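Local atomic coordinates of 14 KDA fatty acid binding protein (Schistosoma mansoni, PDB entry 1VYF), a protein that binds long-chain fatty acids such as oleic and arachidonic acid inside a beta-barrel and may transport them in the cytoplasm. Residues Glu110-Thr118 and Ala127-Ser135; Thr45-Met53 and Ser63-Glu71. One frame throughout, in Å; residues are numbered along the deposited sequence.

Contact 1 of 2, residues Glu110-Thr118 and Ala127-Ser135. With OLA (oleic acid), chain B.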
loop_
_atom_site.group_PDB
_atom_site.type_symbol
_atom_site.label_atom_id
_atom_site.label_comp_id
_atom_site.label_asym_id
_atom_site.label_seq_id
_atom_site.Cartn_x
_atom_site.Cartn_y
_atom_site.Cartn_z
ATOM N N GLU A 110 -5.853 3.464 6.641
ATOM C CA GLU A 110 -6.639 3.656 7.831
ATOM C C GLU A 110 -7.874 2.783 7.746
ATOM O O GLU A 110 -8.540 2.824 6.745
ATOM C CB GLU A 110 -7.030 5.126 7.930
ATOM C CG GLU A 110 -7.944 5.462 9.104
ATOM C CD GLU A 110 -7.885 6.914 9.540
ATOM O OE1 GLU A 110 -7.407 7.769 8.767
ATOM O OE2 GLU A 110 -8.291 7.197 10.688
ATOM N N VAL A 111 -8.172 2.047 8.810
ATOM C CA VAL A 111 -9.303 1.115 8.838
ATOM C C VAL A 111 -10.422 1.755 9.604
ATOM O O VAL A 111 -10.227 2.251 10.717
ATOM C CB VAL A 111 -8.946 -0.234 9.487
ATOM C CG1 VAL A 111 -10.185 -1.098 9.701
ATOM C CG2 VAL A 111 -7.946 -0.977 8.613
ATOM N N ASP A 112 -11.599 1.772 8.986
ATOM C CA ASP A 112 -12.821 2.258 9.617
ATOM C C ASP A 112 -13.931 1.291 9.317
ATOM O O ASP A 112 -14.529 1.318 8.238
ATOM C CB ASP A 112 -13.207 3.633 9.093
ATOM C CG ASP A 112 -14.484 4.182 9.770
ATOM O OD1 ASP A 112 -15.026 5.222 9.319
ATOM O OD2 ASP A 112 -14.995 3.645 10.757
ATOM N N GLY A 113 -14.172 0.381 10.251
ATOM C CA GLY A 113 -15.196 -0.628 10.043
ATOM C C GLY A 113 -14.837 -1.574 8.916
ATOM O O GLY A 113 -13.832 -2.295 9.008
ATOM N N ASP A 114 -15.664 -1.605 7.876
ATOM C CA ASP A 114 -15.403 -2.459 6.734
ATOM C C ASP A 114 -14.708 -1.805 5.568
ATOM O O ASP A 114 -14.636 -2.431 4.514
ATOM C CB ASP A 114 -16.685 -3.129 6.260
ATOM C CG ASP A 114 -17.199 -4.119 7.279
ATOM O OD1 ASP A 114 -16.376 -4.724 8.037
ATOM O OD2 ASP A 114 -18.408 -4.323 7.399
ATOM N N THR A 115 -14.190 -0.596 5.772
ATOM C CA THR A 115 -13.343 0.103 4.795
ATOM C C THR A 115 -11.912 0.319 5.245
ATOM O O THR A 115 -11.691 0.840 6.315
ATOM C CB THR A 115 -13.978 1.493 4.479
ATOM O OG1 THR A 115 -15.335 1.305 4.001
ATOM C CG2 THR A 115 -13.295 2.200 3.317
ATOM N N MET A 116 -10.946 -0.027 4.392
ATOM C CA MET A 116 -9.601 0.451 4.552
ATOM C C MET A 116 -9.380 1.470 3.456
ATOM O O MET A 116 -9.520 1.150 2.266
ATOM C CB MET A 116 -8.567 -0.676 4.445
ATOM C CG MET A 116 -7.123 -0.136 4.505
ATOM S SD MET A 116 -5.928 -1.404 4.554
ATOM C CE MET A 116 -5.757 -1.703 2.826
ATOM N N LYS A 117 -9.119 2.698 3.879
ATOM C CA LYS A 117 -8.867 3.798 2.971
ATOM C C LYS A 117 -7.381 3.912 2.833
ATOM O O LYS A 117 -6.689 4.063 3.823
ATOM C CB LYS A 117 -9.437 5.094 3.515
ATOM C CG LYS A 117 -9.111 6.291 2.603
ATOM C CD LYS A 117 -9.801 7.580 2.982
ATOM C CE LYS A 117 -9.504 8.028 4.379
ATOM N NZ LYS A 117 -10.307 9.235 4.721
ATOM N N THR A 118 -6.891 3.885 1.613
ATOM C CA THR A 118 -5.432 4.016 1.370
ATOM C C THR A 118 -5.178 5.338 0.640
ATOM O O THR A 118 -5.626 5.494 -0.500
ATOM C CB THR A 118 -4.971 2.824 0.529
ATOM O OG1 THR A 118 -5.162 1.615 1.287
ATOM C CG2 THR A 118 -3.467 2.862 0.204
ATOM N N ALA A 127 -3.851 10.404 -4.441
ATOM C CA ALA A 127 -4.838 9.422 -4.845
ATOM C C ALA A 127 -5.466 8.771 -3.621
ATOM O O ALA A 127 -4.854 8.659 -2.589
ATOM C CB ALA A 127 -4.246 8.404 -5.769
ATOM N N ILE A 128 -6.738 8.385 -3.723
ATOM C CA ILE A 128 -7.390 7.646 -2.640
ATOM C C ILE A 128 -7.949 6.340 -3.199
ATOM O O ILE A 128 -8.656 6.339 -4.205
ATOM C CB ILE A 128 -8.547 8.497 -2.001
ATOM C CG1 ILE A 128 -8.015 9.800 -1.424
ATOM C CG2 ILE A 128 -9.345 7.686 -0.936
ATOM C CD1 ILE A 128 -9.090 10.718 -0.906
ATOM N N ARG A 129 -7.625 5.232 -2.544
ATOM C CA ARG A 129 -8.092 3.912 -2.921
ATOM C C ARG A 129 -8.760 3.227 -1.741
ATOM O O ARG A 129 -8.157 3.040 -0.688
ATOM C CB ARG A 129 -6.929 3.074 -3.419
ATOM C CG ARG A 129 -6.384 3.581 -4.735
ATOM C CD ARG A 129 -4.939 3.234 -4.961
ATOM N NE ARG A 129 -4.686 1.811 -5.163
ATOM C CZ ARG A 129 -5.018 1.135 -6.257
ATOM N NH1 ARG A 129 -4.699 -0.134 -6.340
ATOM N NH2 ARG A 129 -5.628 1.729 -7.290
ATOM N N ASN A 130 -10.030 2.882 -1.925
ATOM C CA ASN A 130 -10.835 2.243 -0.886
ATOM C C ASN A 130 -10.852 0.732 -1.096
ATOM O O ASN A 130 -11.072 0.248 -2.207
ATOM C CB ASN A 130 -12.286 2.769 -0.922
ATOM C CG ASN A 130 -12.435 4.124 -0.255
ATOM O OD1 ASN A 130 -11.641 4.509 0.631
ATOM N ND2 ASN A 130 -13.397 4.899 -0.733
ATOM N N TYR A 131 -10.635 -0.006 -0.017
ATOM C CA TYR A 131 -10.706 -1.462 0.003
ATOM C C TYR A 131 -11.841 -1.871 0.940
ATOM O O TYR A 131 -12.057 -1.233 1.953
ATOM C CB TYR A 131 -9.404 -2.052 0.568
ATOM C CG TYR A 131 -8.202 -1.914 -0.319
ATOM C CD1 TYR A 131 -7.576 -0.658 -0.494
ATOM C CD2 TYR A 131 -7.680 -3.024 -1.008
ATOM C CE1 TYR A 131 -6.434 -0.529 -1.284
ATOM C CE2 TYR A 131 -6.544 -2.894 -1.837
ATOM C CZ TYR A 131 -5.943 -1.659 -1.978
ATOM O OH TYR A 131 -4.839 -1.596 -2.779
ATOM N N LYS A 132 -12.582 -2.913 0.565
ATOM C CA LYS A 132 -13.609 -3.519 1.401
ATOM C C LYS A 132 -13.060 -4.760 2.039
ATOM O O LYS A 132 -12.318 -5.539 1.425
ATOM C CB LYS A 132 -14.865 -3.877 0.579
ATOM C CG LYS A 132 -15.412 -2.697 -0.202
ATOM C CD LYS A 132 -16.880 -2.897 -0.670
ATOM C CE LYS A 132 -16.996 -3.839 -1.848
ATOM N NZ LYS A 132 -18.133 -4.826 -1.685
ATOM N N ARG A 133 -13.449 -4.976 3.282
ATOM C CA ARG A 133 -13.026 -6.158 4.038
ATOM C C ARG A 133 -13.772 -7.374 3.453
ATOM O O ARG A 133 -14.971 -7.324 3.249
ATOM C CB ARG A 133 -13.382 -5.955 5.522
ATOM C CG ARG A 133 -13.086 -7.117 6.432
ATOM C CD ARG A 133 -13.726 -6.956 7.810
ATOM N NE ARG A 133 -13.339 -5.731 8.503
ATOM C CZ ARG A 133 -12.219 -5.580 9.216
ATOM N NH1 ARG A 133 -11.324 -6.560 9.286
ATOM N NH2 ARG A 133 -11.967 -4.430 9.847
ATOM N N LEU A 134 -13.058 -8.450 3.192
ATOM C CA LEU A 134 -13.670 -9.664 2.696
ATOM C C LEU A 134 -14.179 -10.595 3.811
ATOM O O LEU A 134 -13.665 -10.630 4.941
ATOM C CB LEU A 134 -12.717 -10.437 1.787
ATOM C CG LEU A 134 -12.398 -9.807 0.439
ATOM C CD1 LEU A 134 -11.334 -10.608 -0.243
ATOM C CD2 LEU A 134 -13.609 -9.711 -0.492
ATOM N N SER A 135 -15.206 -11.339 3.419
ATOM C CA SER A 135 -15.946 -12.313 4.224
ATOM C C SER A 135 -16.692 -11.727 5.403
ATOM O O SER A 135 -17.907 -11.507 5.281
ATOM C CB SER A 135 -15.067 -13.496 4.600
ATOM O OG SER A 135 -14.951 -14.301 3.441
HETATM C C1 OLA B . -2.344 0.607 -2.631
HETATM O O1 OLA B . -2.094 -0.155 -1.711
HETATM O O2 OLA B . -3.575 0.531 -3.114
HETATM C C2 OLA B . -1.408 1.665 -3.216
HETATM C C3 OLA B . 0.108 1.405 -3.229
HETATM C C4 OLA B . 0.760 1.686 -4.611
HETATM C C5 OLA B . 1.858 2.759 -4.655
HETATM C C6 OLA B . 2.072 3.351 -6.055
HETATM C C7 OLA B . 3.028 2.575 -6.952
HETATM C C8 OLA B . 2.336 1.493 -7.776
HETATM C C9 OLA B . 2.563 1.667 -9.260
HETATM C C10 OLA B . 1.963 0.902 -10.184
HETATM C C11 OLA B . 0.984 -0.208 -9.857
HETATM C C12 OLA B . 1.247 -1.470 -10.682
HETATM C C13 OLA B . 0.096 -2.485 -10.618
HETATM C C14 OLA B . -0.047 -3.210 -9.274
HETATM C C15 OLA B . -1.061 -2.550 -8.332
HETATM C C16 OLA B . -0.853 -2.989 -6.878
HETATM C C17 OLA B . -0.623 -1.811 -5.924
HETATM C C18 OLA B . -1.944 -1.332 -5.374
#
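M116 pairs with Y131 and T118 with R129 through reciprocal backbone hydrogen bonds, the strands 115-118 and 127-133 running antiparallel with axes 4.7 Å apart at closest. This is the last beta hairpin of the fatty-acid-binding-protein barrel, and on its face of M116, T118, R129 and Y131 the last three meet the ligand head. Y131 OH donates a very short bond of 2.5 Å to O2 of the oleic acid, and R129 NE reaches the same oxygen at 2.7 Å, almost straight (175°) and at the edge of the guanidinium plane. A bend at chi3 (68°) brings NE to this carboxyl oxygen, where a guanidinium would favour the ionised acid; R109 adds a third bond to the ligand, and F18 takes R129 in a cation-pi contact. M116 CE covers one face of the Y131 ring, offset toward its rim, 4.2 Å from the centroid, a CH-pi contact for which unbranched methionine is well suited. T118 turns CG2 to the ligand, 3.8 Å from its C1, while OG1 stands obliquely by Y131 CE1.

The other face carries K117 and N130 side by side, with N130 OD1 3.7 Å from K117 CG; N130 ND2 bonds E14 on strand 8-16. A type II' turn from D112 to T115 uses G113, whose positive phi favours glycine. The R133 side chain grips this turn twice, beside the bond from its backbone N to D114 O: NE makes a weak salt-bridge bond to D114 OD1, and NH2 gives 3.0 Å to G113 O, 11° out of the guanidinium plane.

Contact 2 of 2, residues Thr45-Met53 and Ser63-Glu71; sequences TMDGDKMTM and SCTFKFGEE
M51 and F66, and M53 and C64, form two hydrogen-bonded antiparallel pairs, and the non-hydrogen-bonded pair T52 and T65 sits between them. The strands 50-53 and 63-66 thus make a beta hairpin at the surface of the barrel. Its backbone bonds run in both directions, M51 N to F66 O at 3.0 Å and F66 N to M51 O at 2.9 Å. Past the M51-F66 bridge a water joins the chains, donating to D49 O and accepting from F68 N.

Among polar side chains, the hydroxyls T52 OG1 and T65 OG1 meet at 2.6 Å. Beta-branched threonine suits an extended strand, and here each hydroxyl has a polar partner across the pair. Farther along, the flexible lysines lie with K50 NZ and K67 NZ 4.5 Å apart; E70 OE2 forms a salt bridge with K67 NZ, and its carboxylate probably eases the crowding of positive charge.

Sulfur and aromatic groups fill the opposite side of the hairpin. With chi1 at 51°, between the backbone N and the carbonyl carbon, F66 sets one ring face against M51 O, offset toward the rim, while M51 CB touches F66 CE2 at 3.7 Å. M51 SD stands obliquely to both rings, 4.8 Å from the F66 centroid and 5.2 Å from that of F68, as Met-aromatic contacts. The long, unbranched M51 chain can touch F66 with CB and CG and still bring SD to F68. M46, bent at chi2, brings CE to the edge of F68, 3.5 Å from CE2.

On this apolar side M51 and M53 also touch F44 of strand 41-47, whereas F66 and F68 lean on V86 of strand 81-88.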
loop_
_atom_site.group_PDB
_atom_site.type_symbol
_atom_site.label_atom_id
_atom_site.label_comp_id
_atom_site.label_asym_id
_atom_site.label_seq_id
_atom_site.Cartn_x
_atom_site.Cartn_y
_atom_site.Cartn_z
ATOM N N THR A 45 -1.379 -10.040 8.226
ATOM C CA THR A 45 -1.243 -10.853 9.449
ATOM C C THR A 45 -0.246 -10.151 10.348
ATOM O O THR A 45 0.584 -9.373 9.887
ATOM C CB THR A 45 -0.783 -12.294 9.133
ATOM O OG1 THR A 45 0.557 -12.286 8.630
ATOM C CG2 THR A 45 -1.557 -12.868 8.011
ATOM N N MET A 46 -0.355 -10.389 11.651
ATOM C CA MET A 46 0.543 -9.782 12.636
ATOM C C MET A 46 1.108 -10.934 13.471
ATOM O O MET A 46 0.352 -11.643 14.143
ATOM C CB MET A 46 -0.209 -8.760 13.512
ATOM C CG MET A 46 0.663 -8.007 14.519
ATOM S SD MET A 46 1.757 -6.754 13.828
ATOM C CE MET A 46 1.164 -5.292 14.580
ATOM N N ASP A 47 2.420 -11.128 13.346
ATOM C CA ASP A 47 3.144 -12.246 13.936
ATOM C C ASP A 47 4.354 -11.707 14.712
ATOM O O ASP A 47 5.464 -11.616 14.171
ATOM C CB ASP A 47 3.612 -13.190 12.824
ATOM C CG ASP A 47 2.485 -13.573 11.867
ATOM O OD1 ASP A 47 1.762 -14.573 12.157
ATOM O OD2 ASP A 47 2.260 -12.920 10.810
ATOM N N GLY A 48 4.111 -11.317 15.961
ATOM C CA GLY A 48 5.156 -10.878 16.864
ATOM C C GLY A 48 5.347 -9.383 16.793
ATOM O O GLY A 48 4.373 -8.626 16.857
ATOM N N ASP A 49 6.602 -8.969 16.658
ATOM C CA ASP A 49 6.955 -7.575 16.411
ATOM C C ASP A 49 6.741 -7.216 14.932
ATOM O O ASP A 49 7.051 -6.106 14.514
ATOM C CB ASP A 49 8.434 -7.334 16.752
ATOM C CG ASP A 49 8.739 -7.506 18.218
ATOM O OD1 ASP A 49 8.463 -8.596 18.765
ATOM O OD2 ASP A 49 9.280 -6.603 18.899
ATOM N N LYS A 50 6.230 -8.159 14.145
ATOM C CA LYS A 50 6.250 -8.043 12.685
ATOM C C LYS A 50 4.859 -8.103 12.093
ATOM O O LYS A 50 4.071 -8.956 12.467
ATOM C CB LYS A 50 7.076 -9.187 12.084
ATOM C CG LYS A 50 8.531 -9.253 12.599
ATOM C CD LYS A 50 9.551 -9.386 11.462
ATOM C CE LYS A 50 10.078 -8.005 11.005
ATOM N NZ LYS A 50 11.028 -8.049 9.830
ATOM N N MET A 51 4.576 -7.208 11.144
ATOM C CA MET A 51 3.389 -7.286 10.305
ATOM C C MET A 51 3.789 -7.723 8.901
ATOM O O MET A 51 4.842 -7.323 8.406
ATOM C CB MET A 51 2.747 -5.911 10.209
ATOM C CG MET A 51 1.509 -5.865 9.348
ATOM S SD MET A 51 0.635 -4.270 9.546
ATOM C CE MET A 51 -0.763 -4.770 10.367
ATOM N N THR A 52 2.933 -8.517 8.272
ATOM C CA THR A 52 3.097 -8.929 6.886
ATOM C C THR A 52 1.886 -8.547 6.042
ATOM O O THR A 52 0.752 -8.868 6.385
ATOM C CB THR A 52 3.389 -10.454 6.800
ATOM O OG1 THR A 52 4.657 -10.726 7.416
ATOM C CG2 THR A 52 3.602 -10.886 5.350
ATOM N N MET A 53 2.149 -7.855 4.934
ATOM C CA MET A 53 1.119 -7.522 3.965
ATOM C C MET A 53 1.334 -8.296 2.662
ATOM O O MET A 53 2.349 -8.167 2.038
ATOM C CB MET A 53 1.173 -6.016 3.697
ATOM C CG MET A 53 0.065 -5.519 2.783
ATOM S SD MET A 53 0.161 -3.685 2.562
ATOM C CE MET A 53 0.943 -3.618 0.992
ATOM N N SER A 63 4.742 -9.833 -1.363
ATOM C CA SER A 63 4.637 -9.789 0.093
ATOM C C SER A 63 5.733 -8.902 0.702
ATOM O O SER A 63 6.841 -8.867 0.188
ATOM C CB SER A 63 4.788 -11.215 0.641
ATOM O OG SER A 63 4.934 -11.163 2.031
ATOM N N CYS A 64 5.428 -8.193 1.795
ATOM C CA CYS A 64 6.456 -7.500 2.592
ATOM C C CYS A 64 6.216 -7.740 4.084
ATOM O O CYS A 64 5.085 -7.892 4.522
ATOM C CB CYS A 64 6.536 -5.982 2.280
ATOM S SG CYS A 64 5.079 -5.098 2.843
ATOM N N THR A 65 7.304 -7.823 4.844
ATOM C CA THR A 65 7.252 -8.066 6.285
ATOM C C THR A 65 8.103 -6.973 6.937
ATOM O O THR A 65 9.179 -6.636 6.431
ATOM C CB THR A 65 7.757 -9.491 6.637
ATOM O OG1 THR A 65 6.896 -10.490 6.040
ATOM C CG2 THR A 65 7.646 -9.777 8.134
ATOM N N PHE A 66 7.609 -6.384 8.028
ATOM C CA PHE A 66 8.284 -5.238 8.644
ATOM C C PHE A 66 7.997 -5.091 10.133
ATOM O O PHE A 66 6.960 -5.513 10.641
ATOM C CB PHE A 66 7.893 -3.935 7.926
ATOM C CG PHE A 66 6.402 -3.743 7.767
ATOM C CD1 PHE A 66 5.749 -4.221 6.643
ATOM C CD2 PHE A 66 5.658 -3.122 8.751
ATOM C CE1 PHE A 66 4.378 -4.072 6.499
ATOM C CE2 PHE A 66 4.276 -2.954 8.602
ATOM C CZ PHE A 66 3.649 -3.431 7.473
ATOM N N LYS A 67 8.967 -4.492 10.816
ATOM C CA LYS A 67 8.785 -3.929 12.147
ATOM C C LYS A 67 8.482 -2.444 11.992
ATOM O O LYS A 67 9.052 -1.785 11.123
ATOM C CB LYS A 67 10.094 -4.086 12.919
ATOM C CG LYS A 67 10.020 -3.730 14.371
ATOM C CD LYS A 67 11.234 -4.338 15.123
ATOM C CE LYS A 67 11.228 -5.868 15.025
ATOM N NZ LYS A 67 12.041 -6.385 13.878
ATOM N N PHE A 68 7.575 -1.917 12.806
ATOM C CA PHE A 68 7.246 -0.490 12.753
ATOM C C PHE A 68 8.468 0.363 13.144
ATOM O O PHE A 68 9.138 0.032 14.108
ATOM C CB PHE A 68 6.040 -0.174 13.659
ATOM C CG PHE A 68 4.770 -0.870 13.261
ATOM C CD1 PHE A 68 4.220 -0.682 11.998
ATOM C CD2 PHE A 68 4.115 -1.712 14.145
ATOM C CE1 PHE A 68 3.064 -1.317 11.634
ATOM C CE2 PHE A 68 2.958 -2.357 13.776
ATOM C CZ PHE A 68 2.431 -2.159 12.513
ATOM N N GLY A 69 8.781 1.409 12.367
ATOM C CA GLY A 69 9.885 2.323 12.638
ATOM C C GLY A 69 11.223 1.877 12.079
ATOM O O GLY A 69 12.218 2.647 12.090
ATOM N N GLU A 70 11.246 0.649 11.565
ATOM C CA GLU A 70 12.457 -0.003 11.091
ATOM C C GLU A 70 12.570 0.042 9.567
ATOM O O GLU A 70 11.809 -0.618 8.868
ATOM C CB GLU A 70 12.476 -1.454 11.570
ATOM C CG GLU A 70 13.646 -2.249 11.001
ATOM C CD GLU A 70 13.760 -3.637 11.591
ATOM O OE1 GLU A 70 13.415 -4.597 10.866
ATOM O OE2 GLU A 70 14.187 -3.750 12.776
ATOM N N GLU A 71 13.531 0.803 9.062
ATOM C CA GLU A 71 13.774 0.911 7.627
ATOM C C GLU A 71 14.054 -0.454 7.047
ATOM O O GLU A 71 14.664 -1.305 7.705
ATOM C CB GLU A 71 14.948 1.851 7.325
ATOM C CG GLU A 71 15.196 2.038 5.831
ATOM C CD GLU A 71 15.990 3.289 5.479
ATOM O OE1 GLU A 71 17.230 3.275 5.671
ATOM O OE2 GLU A 71 15.391 4.275 4.966
HETATM O O HOH W 1 6.685 -3.705 15.013
#

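In the fold
Both contacts are antiparallel hairpin pairings in the same barrel sheet, their centres about 19 Å apart and their nearest atoms about 6 Å apart. Contact 1 is partly buried and joins strands 115-122 and 125-133; contact 2 lies at the surface, joining 50-56 to 62-66, the latter an outermost strand. The chemistry follows this placing: contact 1 turns cationic and hydroxyl groups inward to the ligand carboxyl group, whereas contact 2 combines a methionine and phenylalanine cluster with partly exposed lysines and a glutamate. They come nearest where M53 faces M116; the M53 side chain is also about 4 Å from that of R109 and about 7 Å from that of Y131, beside the ligand head.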